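Local coordinates for uncharacterized protein lp_0118 (Lactobacillus plantarum, PDB 3K2Y) that is of unknown function but consists largely of a HIRAN domain and probably binds nucleic acid, at residues A[57-60]-A[61-64]. Sequence-based numbering, arbitrary orientation.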
ATOM      1  N   HIS A  57     -11.413  15.933  -2.243  1.00 41.62           N
ATOM      2  CA  HIS A  57     -11.343  14.496  -2.038  1.00 41.32           C
ATOM      3  C   HIS A  57     -10.702  13.720  -3.182  1.00 40.41           C
ATOM      4  O   HIS A  57     -11.260  12.742  -3.675  1.00 38.97           O
ATOM      5  CB  HIS A  57     -12.742  13.955  -1.747  1.00 42.79           C
ATOM      6  CG  HIS A  57     -13.378  14.572  -0.543  1.00 45.23           C
ATOM      7  ND1 HIS A  57     -12.946  14.312   0.739  1.00 46.33           N
ATOM      8  CD2 HIS A  57     -14.384  15.471  -0.427  1.00 46.60           C
ATOM      9  CE1 HIS A  57     -13.658  15.025   1.594  1.00 46.55           C
ATOM     10  NE2 HIS A  57     -14.536  15.737   0.912  1.00 48.24           N
ATOM     11  N   ALA A  58      -9.523  14.169  -3.596  1.00 39.27           N
ATOM     12  CA  ALA A  58      -8.769  13.509  -4.652  1.00 38.09           C
ATOM     13  C   ALA A  58      -7.483  13.046  -3.983  1.00 37.48           C
ATOM     14  O   ALA A  58      -6.763  13.851  -3.392  1.00 36.94           O
ATOM     15  CB  ALA A  58      -8.463  14.485  -5.782  1.00 38.94           C
ATOM     16  N   LYS A  59      -7.199  11.751  -4.067  1.00 35.59           N
ATOM     17  CA  LYS A  59      -6.010  11.200  -3.432  1.00 32.03           C
ATOM     18  C   LYS A  59      -4.718  11.804  -3.963  1.00 32.02           C
ATOM     19  O   LYS A  59      -4.572  12.036  -5.162  1.00 32.35           O
ATOM     20  CB  LYS A  59      -5.985   9.683  -3.599  1.00 31.12           C
ATOM     21  CG  LYS A  59      -4.988   8.986  -2.696  1.00 26.92           C
ATOM     22  CD  LYS A  59      -5.140   7.484  -2.776  1.00 25.35           C
ATOM     23  CE  LYS A  59      -4.354   6.797  -1.671  1.00 26.48           C
ATOM     24  NZ  LYS A  59      -4.554   5.322  -1.687  1.00 23.01           N
ATOM     25  N   LEU A  60      -3.785  12.060  -3.049  1.00 31.46           N
ATOM     26  CA  LEU A  60      -2.488  12.634  -3.383  1.00 29.33           C
ATOM     27  C   LEU A  60      -1.366  11.652  -3.092  1.00 29.05           C
ATOM     28  O   LEU A  60      -0.306  11.706  -3.719  1.00 29.21           O
ATOM     29  CB  LEU A  60      -2.251  13.912  -2.577  1.00 32.30           C
ATOM     30  CG  LEU A  60      -2.820  15.227  -3.106  1.00 32.86           C
ATOM     31  CD1 LEU A  60      -4.283  15.065  -3.438  1.00 35.96           C
ATOM     32  CD2 LEU A  60      -2.627  16.308  -2.064  1.00 34.95           C
ATOM     33  N   GLY A  61      -1.598  10.762  -2.130  1.00 28.55           N
ATOM     34  CA  GLY A  61      -0.590   9.782  -1.773  1.00 24.79           C
ATOM     35  C   GLY A  61      -0.661   9.361  -0.319  1.00 24.27           C
ATOM     36  O   GLY A  61      -1.747   9.205   0.235  1.00 21.65           O
ATOM     37  N   TYR A  62       0.503   9.173   0.298  1.00 24.07           N
ATOM     38  CA  TYR A  62       0.584   8.760   1.696  1.00 22.43           C
ATOM     39  C   TYR A  62       1.665   9.508   2.448  1.00 24.05           C
ATOM     40  O   TYR A  62       2.569  10.082   1.843  1.00 24.31           O
ATOM     41  CB  TYR A  62       0.900   7.267   1.802  1.00 21.47           C
ATOM     42  CG  TYR A  62      -0.239   6.364   1.423  1.00 21.19           C
ATOM     43  CD1 TYR A  62      -0.513   6.070   0.089  1.00 20.52           C
ATOM     44  CD2 TYR A  62      -1.073   5.830   2.401  1.00 21.27           C
ATOM     45  CE1 TYR A  62      -1.594   5.269  -0.260  1.00 21.29           C
ATOM     46  CE2 TYR A  62      -2.153   5.032   2.064  1.00 25.97           C
ATOM     47  CZ  TYR A  62      -2.412   4.756   0.734  1.00 23.47           C
ATOM     48  OH  TYR A  62      -3.509   3.997   0.410  1.00 24.84           O
ATOM     49  N   ILE A  63       1.565   9.495   3.776  1.00 25.19           N
ATOM     50  CA  ILE A  63       2.582  10.123   4.616  1.00 25.36           C
ATOM     51  C   ILE A  63       3.724   9.114   4.549  1.00 24.42           C
ATOM     52  O   ILE A  63       3.489   7.919   4.715  1.00 21.71           O
ATOM     53  CB  ILE A  63       2.137  10.226   6.100  1.00 26.01           C
ATOM     54  CG1 ILE A  63       0.846  11.044   6.226  1.00 27.43           C
ATOM     55  CG2 ILE A  63       3.260  10.838   6.934  1.00 23.66           C
ATOM     56  CD1 ILE A  63       1.016  12.527   6.018  1.00 30.10           C
ATOM     57  N   ALA A  64       4.944   9.581   4.300  1.00 26.90           N
ATOM     58  CA  ALA A  64       6.105   8.695   4.217  1.00 27.01           C
ATOM     59  C   ALA A  64       6.153   7.729   5.400  1.00 28.48           C
ATOM     60  O   ALA A  64       5.886   8.115   6.539  1.00 28.24           O
ATOM     61  CB  ALA A  64       7.378   9.516   4.158  1.00 24.33           C
TER
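Lys-59 and Tyr-62, three residues apart on strand 59-63, meet through the far ends of their side chains. The lysine turns CG opposite its own backbone N (chi1 -166°) and stays extended out to the ammonium group, which carries NZ to within 2.7 Å of Tyr-62 OH, to which it donates a hydrogen bond. The chain crosses the ring's outer end at a slant: Lys-59 CE lies 3.5 Å from Tyr-62 CE1, a carbon contact beside the polar one. Tyr-45 of the second subunit packs on both side chains.

Residues three apart in a regular strand would project from opposite faces; here a classic beta bulge intervenes. Leu-60, near-helical at phi -115° and psi -28°, and Gly-61 both hydrogen-bond with Val-52 of strand 50-53, the hairpin partner in this antiparallel barrel, and the extra residue returns Tyr-62 to the face used by Lys-59. Leu-60 itself sends its side chain off on the other side of the strand. At Gly-61 the backbone angles would jam a beta carbon against Leu-60 O, a position suited to glycine.

Tyr-62 OH also hydrogen-bonds Glu-40 OE1, joining lysine to carboxylate through one hydroxyl. A phenylalanine in place of Tyr-62 would probably leave both charged groups without this shared mate and the lysine's end freer to turn.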